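Local atomic coordinates of chaperone CupB2 (Pseudomonas aeruginosa, PDB entry 3Q48), a protein that probably acts as a periplasmic chaperone that assists the folding of fimbrial subunits during fimbria assembly. Residues V37-S42 with L97-L102; G67-P72 with R137-L142. All coordinates share one frame; numbering follows the deposited sequence.

Interaction 1 (V37-S42 with L97-L102); sequences VVFPAS and LRIAYL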
loop_
_atom_site.group_PDB
_atom_site.type_symbol
_atom_site.label_atom_id
_atom_site.label_comp_id
_atom_site.label_asym_id
_atom_site.label_seq_id
_atom_site.Cartn_x
_atom_site.Cartn_y
_atom_site.Cartn_z
ATOM N N VAL A 37 4.330 3.822 2.259
ATOM C CA VAL A 37 4.858 5.196 2.172
ATOM C C VAL A 37 3.826 6.160 1.523
ATOM O O VAL A 37 3.307 5.880 0.454
ATOM C CB VAL A 37 6.195 5.234 1.394
ATOM C CG1 VAL A 37 6.654 6.641 1.218
ATOM C CG2 VAL A 37 7.299 4.340 2.109
ATOM N N VAL A 38 3.522 7.284 2.171
ATOM C CA VAL A 38 2.667 8.261 1.565
ATOM C C VAL A 38 3.544 9.381 1.080
ATOM O O VAL A 38 4.356 9.940 1.840
ATOM C CB VAL A 38 1.616 8.778 2.533
ATOM C CG1 VAL A 38 0.780 9.864 1.869
ATOM C CG2 VAL A 38 0.694 7.620 2.963
ATOM N N PHE A 39 3.417 9.694 -0.206
ATOM C CA PHE A 39 4.241 10.718 -0.736
ATOM C C PHE A 39 3.338 11.860 -1.117
ATOM O O PHE A 39 2.617 11.769 -2.109
ATOM C CB PHE A 39 5.077 10.240 -1.917
ATOM C CG PHE A 39 6.207 11.140 -2.215
ATOM C CD1 PHE A 39 7.510 10.717 -2.009
ATOM C CD2 PHE A 39 5.971 12.460 -2.691
ATOM C CE1 PHE A 39 8.612 11.584 -2.257
ATOM C CE2 PHE A 39 7.062 13.357 -2.963
ATOM C CZ PHE A 39 8.394 12.898 -2.717
ATOM N N PRO A 40 3.385 12.947 -0.334
ATOM C CA PRO A 40 2.529 14.117 -0.594
ATOM C C PRO A 40 3.159 15.013 -1.667
ATOM O O PRO A 40 4.352 15.350 -1.574
ATOM C CB PRO A 40 2.450 14.813 0.775
ATOM C CG PRO A 40 3.537 14.101 1.689
ATOM C CD PRO A 40 4.335 13.182 0.775
ATOM N N ALA A 41 2.367 15.349 -2.696
ATOM C CA ALA A 41 2.837 16.166 -3.840
ATOM C C ALA A 41 3.620 17.436 -3.458
ATOM O O ALA A 41 4.525 17.850 -4.194
ATOM C CB ALA A 41 1.677 16.530 -4.793
ATOM N N SER A 42 3.271 18.059 -2.329
ATOM C CA SER A 42 3.982 19.271 -1.913
ATOM C C SER A 42 5.459 19.013 -1.572
ATOM O O SER A 42 6.260 19.933 -1.641
ATOM C CB SER A 42 3.271 19.959 -0.751
ATOM O OG SER A 42 3.381 19.209 0.448
ATOM N N LEU A 97 16.507 5.810 4.629
ATOM C CA LEU A 97 16.482 5.880 3.171
ATOM C C LEU A 97 15.733 7.122 2.824
ATOM O O LEU A 97 14.801 7.501 3.533
ATOM C CB LEU A 97 15.758 4.697 2.532
ATOM C CG LEU A 97 16.130 3.278 2.922
ATOM C CD1 LEU A 97 15.109 2.399 2.279
ATOM C CD2 LEU A 97 17.581 2.865 2.503
ATOM N N ARG A 98 16.121 7.734 1.714
ATOM C CA ARG A 98 15.571 8.985 1.312
ATOM C C ARG A 98 14.937 8.810 -0.037
ATOM O O ARG A 98 15.601 8.435 -0.990
ATOM C CB ARG A 98 16.686 10.027 1.293
ATOM C CG ARG A 98 16.210 11.406 1.213
ATOM C CD ARG A 98 17.364 12.334 1.182
ATOM N NE ARG A 98 17.803 12.591 2.548
ATOM C CZ ARG A 98 17.085 13.255 3.464
ATOM N NH1 ARG A 98 15.873 13.731 3.181
ATOM N NH2 ARG A 98 17.574 13.433 4.682
ATOM N N ILE A 99 13.630 9.067 -0.101
ATOM C CA ILE A 99 12.849 9.029 -1.369
ATOM C C ILE A 99 12.557 10.419 -1.948
ATOM O O ILE A 99 11.873 11.214 -1.314
ATOM C CB ILE A 99 11.559 8.270 -1.171
ATOM C CG1 ILE A 99 11.885 6.884 -0.573
ATOM C CG2 ILE A 99 10.804 8.177 -2.521
ATOM C CD1 ILE A 99 10.667 6.116 -0.061
ATOM N N ALA A 100 13.101 10.703 -3.137
ATOM C CA ALA A 100 12.924 12.013 -3.857
ATOM C C ALA A 100 12.077 11.911 -5.112
ATOM O O ALA A 100 12.275 11.014 -5.902
ATOM C CB ALA A 100 14.276 12.640 -4.217
ATOM N N TYR A 101 11.143 12.849 -5.281
ATOM C CA TYR A 101 10.286 12.912 -6.458
ATOM C C TYR A 101 10.884 13.785 -7.534
ATOM O O TYR A 101 11.209 14.932 -7.256
ATOM C CB TYR A 101 8.944 13.518 -6.057
ATOM C CG TYR A 101 7.943 13.733 -7.181
ATOM C CD1 TYR A 101 7.717 12.747 -8.162
ATOM C CD2 TYR A 101 7.193 14.908 -7.246
ATOM C CE1 TYR A 101 6.780 12.967 -9.192
ATOM C CE2 TYR A 101 6.265 15.125 -8.239
ATOM C CZ TYR A 101 6.058 14.172 -9.216
ATOM O OH TYR A 101 5.115 14.402 -10.202
ATOM N N LEU A 102 11.016 13.278 -8.756
ATOM C CA LEU A 102 11.345 14.170 -9.898
ATOM C C LEU A 102 10.088 14.672 -10.630
ATOM O O LEU A 102 9.499 13.932 -11.442
ATOM C CB LEU A 102 12.286 13.521 -10.917
ATOM C CG LEU A 102 12.479 14.408 -12.169
ATOM C CD1 LEU A 102 13.366 15.648 -11.865
ATOM C CD2 LEU A 102 13.005 13.634 -13.440
#
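The strands that carry Val37 and Phe39 on one side and Ile99 and Tyr101 on the other run in roughly the same direction, 9.4 Å apart at the closest approach of their axes and inclined by 37°, so their backbones are not hydrogen-bonded and the contact is made by side chains. Phe39 does most of the work. With CG anti to the backbone N (chi1 -163°), its ring is carried across the gap between the strands. There the CE1 edge points at a backbone carbonyl, with Ile99 O lying 3.4 Å from Phe39 CE1 near the plane of the ring, an approach that sets the positive rim of the ring against a negative oxygen. The far end of the ring meets the start of the tyrosine side chain, where Phe39 CZ is 3.4 Å from Tyr101 CB. Ile99 divides its two branches between two partners, which suits a beta-branched residue. Its CG2 lies 4.1 Å from Phe39 CE1, while CG1 carries CD1 to within 4.2 Å of Val37 CG1. Compact and apolar, Val37 suits this buried place, where Leu116 of strand 112-121 packs against both it and Ile99. Tyr101 suits the border of the core: its ring meets those of Phe80 and Phe144, yet its hydroxyl is hydrogen-bonded to Ala104 O. Phe80 also meets the Phe39 ring, making an aromatic cluster around one end of the contact. Hydrophobic side chains reaching inward from well-separated, inclined strands to fill the interior are the hallmark of the immunoglobulin-like beta-sandwich, here in the N-terminal domain of a PapD-type chaperone.

Interaction 2 (G67-P72 with R137-L142); sequences GRQDVP and RSRFKL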
loop_
_atom_site.group_PDB
_atom_site.type_symbol
_atom_site.label_atom_id
_atom_site.label_comp_id
_atom_site.label_asym_id
_atom_site.label_seq_id
_atom_site.Cartn_x
_atom_site.Cartn_y
_atom_site.Cartn_z
ATOM N N GLY A 67 4.960 -1.344 -10.550
ATOM C CA GLY A 67 4.136 -2.575 -10.471
ATOM C C GLY A 67 4.708 -3.744 -11.273
ATOM O O GLY A 67 4.433 -4.913 -10.986
ATOM N N ARG A 68 5.479 -3.425 -12.313
ATOM C CA ARG A 68 6.258 -4.408 -13.071
ATOM C C ARG A 68 7.502 -4.832 -12.270
ATOM O O ARG A 68 8.375 -3.996 -11.990
ATOM C CB ARG A 68 6.700 -3.794 -14.393
ATOM C CG ARG A 68 5.610 -3.155 -15.159
ATOM C CD ARG A 68 5.958 -3.116 -16.639
ATOM N NE ARG A 68 6.432 -1.805 -17.104
ATOM C CZ ARG A 68 6.932 -1.581 -18.331
ATOM N NH1 ARG A 68 7.047 -2.579 -19.215
ATOM N NH2 ARG A 68 7.340 -0.361 -18.684
ATOM N N GLN A 69 7.585 -6.114 -11.911
ATOM C CA GLN A 69 8.711 -6.657 -11.112
ATOM C C GLN A 69 9.568 -7.550 -11.958
ATOM O O GLN A 69 10.460 -8.251 -11.461
ATOM C CB GLN A 69 8.198 -7.556 -10.008
ATOM C CG GLN A 69 7.053 -7.006 -9.231
ATOM C CD GLN A 69 6.828 -7.855 -8.042
ATOM O OE1 GLN A 69 7.801 -8.338 -7.450
ATOM N NE2 GLN A 69 5.570 -8.082 -7.681
ATOM N N ASP A 70 9.271 -7.568 -13.240
ATOM C CA ASP A 70 9.793 -8.600 -14.081
ATOM C C ASP A 70 10.742 -7.978 -15.112
ATOM O O ASP A 70 11.041 -8.609 -16.132
ATOM C CB ASP A 70 8.625 -9.303 -14.742
ATOM C CG ASP A 70 8.035 -8.481 -15.853
ATOM O OD1 ASP A 70 8.621 -8.536 -16.959
ATOM O OD2 ASP A 70 7.014 -7.773 -15.637
ATOM N N VAL A 71 11.205 -6.753 -14.837
ATOM C CA VAL A 71 12.118 -6.031 -15.712
ATOM C C VAL A 71 13.065 -5.153 -14.909
ATOM O O VAL A 71 12.715 -4.676 -13.844
ATOM C CB VAL A 71 11.361 -5.166 -16.720
ATOM C CG1 VAL A 71 10.951 -6.006 -17.939
ATOM C CG2 VAL A 71 10.135 -4.576 -16.071
ATOM N N PRO A 72 14.288 -4.954 -15.421
ATOM C CA PRO A 72 15.250 -4.088 -14.744
ATOM C C PRO A 72 14.631 -2.742 -14.424
ATOM O O PRO A 72 14.192 -2.042 -15.323
ATOM C CB PRO A 72 16.360 -3.909 -15.769
ATOM C CG PRO A 72 16.295 -5.131 -16.611
ATOM C CD PRO A 72 14.817 -5.501 -16.687
ATOM N N ARG A 137 13.373 -10.404 0.578
ATOM C CA ARG A 137 12.913 -9.234 -0.180
ATOM C C ARG A 137 11.575 -8.726 0.253
ATOM O O ARG A 137 10.614 -9.487 0.225
ATOM C CB ARG A 137 12.782 -9.565 -1.651
ATOM C CG ARG A 137 12.356 -8.366 -2.476
ATOM C CD ARG A 137 11.178 -8.719 -3.338
ATOM N NE ARG A 137 10.931 -7.672 -4.328
ATOM C CZ ARG A 137 11.019 -7.861 -5.640
ATOM N NH1 ARG A 137 11.344 -9.045 -6.110
ATOM N NH2 ARG A 137 10.778 -6.865 -6.486
ATOM N N SER A 138 11.488 -7.435 0.593
ATOM C CA SER A 138 10.232 -6.791 1.007
ATOM C C SER A 138 9.672 -5.797 0.003
ATOM O O SER A 138 10.418 -5.150 -0.723
ATOM C CB SER A 138 10.423 -6.083 2.323
ATOM O OG SER A 138 10.026 -6.955 3.335
ATOM N N ARG A 139 8.348 -5.655 0.019
ATOM C CA ARG A 139 7.641 -4.881 -0.990
ATOM C C ARG A 139 6.513 -4.040 -0.395
ATOM O O ARG A 139 5.502 -4.614 -0.009
ATOM C CB ARG A 139 7.094 -5.852 -2.016
ATOM C CG ARG A 139 6.807 -5.206 -3.345
ATOM C CD ARG A 139 6.600 -6.207 -4.434
ATOM N NE ARG A 139 5.835 -5.551 -5.476
ATOM C CZ ARG A 139 6.374 -4.869 -6.481
ATOM N NH1 ARG A 139 7.701 -4.751 -6.601
ATOM N NH2 ARG A 139 5.580 -4.328 -7.385
ATOM N N PHE A 140 6.690 -2.701 -0.335
ATOM C CA PHE A 140 5.737 -1.688 0.274
ATOM C C PHE A 140 5.000 -0.756 -0.723
ATOM O O PHE A 140 5.574 -0.289 -1.700
ATOM C CB PHE A 140 6.470 -0.798 1.310
ATOM C CG PHE A 140 7.293 -1.593 2.266
ATOM C CD1 PHE A 140 6.714 -2.100 3.435
ATOM C CD2 PHE A 140 8.613 -1.959 1.940
ATOM C CE1 PHE A 140 7.466 -2.935 4.309
ATOM C CE2 PHE A 140 9.353 -2.762 2.782
ATOM C CZ PHE A 140 8.795 -3.254 3.977
ATOM N N LYS A 141 3.734 -0.466 -0.459
ATOM C CA LYS A 141 3.004 0.406 -1.319
ATOM C C LYS A 141 3.525 1.804 -1.136
ATOM O O LYS A 141 3.742 2.248 0.013
ATOM C CB LYS A 141 1.521 0.366 -0.977
ATOM C CG LYS A 141 0.882 -0.890 -1.391
ATOM C CD LYS A 141 -0.508 -1.034 -0.770
ATOM C CE LYS A 141 -0.919 -2.525 -0.950
ATOM N NZ LYS A 141 -2.206 -2.890 -0.288
ATOM N N LEU A 142 3.703 2.508 -2.256
ATOM C CA LEU A 142 3.965 3.953 -2.219
ATOM C C LEU A 142 2.799 4.716 -2.880
ATOM O O LEU A 142 2.465 4.507 -4.042
ATOM C CB LEU A 142 5.308 4.274 -2.871
ATOM C CG LEU A 142 6.076 5.588 -2.567
ATOM C CD1 LEU A 142 7.455 5.517 -3.177
ATOM C CD2 LEU A 142 5.412 6.802 -3.131
#
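Gln69 lays its flat amide on the guanidinium of Arg139, the two planes only 5° apart and Gln69 CD 3.4 Å from Arg139 CZ. The side chains come from opposite directions. Gln69 CG lies anti to its own carbonyl carbon (chi1 -46°) and the chain beyond it is extended, carrying the amide from the loop over the face of the arginine. The same amide turns its oxygen to a second arginine: Gln69 OE1 sits over one face of the Arg137 guanidinium, 3.5 Å from Arg137 NH2, with the planes 75° apart and the angle too poor for a hydrogen bond. A long side chain ending in a flat polar group is thus well suited to position 69. Gly67 lies at the edge of the Arg139 guanidinium with its CA in plane; at its backbone angles a beta carbon would press on the carbonyl O of the preceding residue. The second shell holds the arginines in place. Asp65 forms a salt bridge with Arg139 NH1 and accepts a hydrogen bond from Gly67 N, Asn117 OD1 is hydrogen-bonded to both Arg139 NH1 and Arg137 NH2, and Trp115 makes a cation-pi contact with Arg139. No hydrogen bond joins the two segments: stacking over its face leaves Arg139 NH1 directed at Asp65 and Asn117, while the amide oxygen over Arg137 is probably favourable electrostatically.

Interactions 1 and 2 have centres 16 Å apart in the same N-terminal immunoglobulin-like domain, one buried in its core and the other on its surface. Their segments alternate along the chain, in the order 37-42, 67-72, 97-102, 137-142. They meet where strand 36-40 runs parallel to strand 136-145: Val37 N lies 2.8 Å from Lys141 O, a probable hydrogen bond, and Phe39 CB packs 3.7 Å from Leu142 CD2. Strand 136-145 thus presents arginines to the surface loop and leucine to the core. In PapD-like chaperones the equivalent last strand of this domain complements a bound pilus subunit, and the same is likely here.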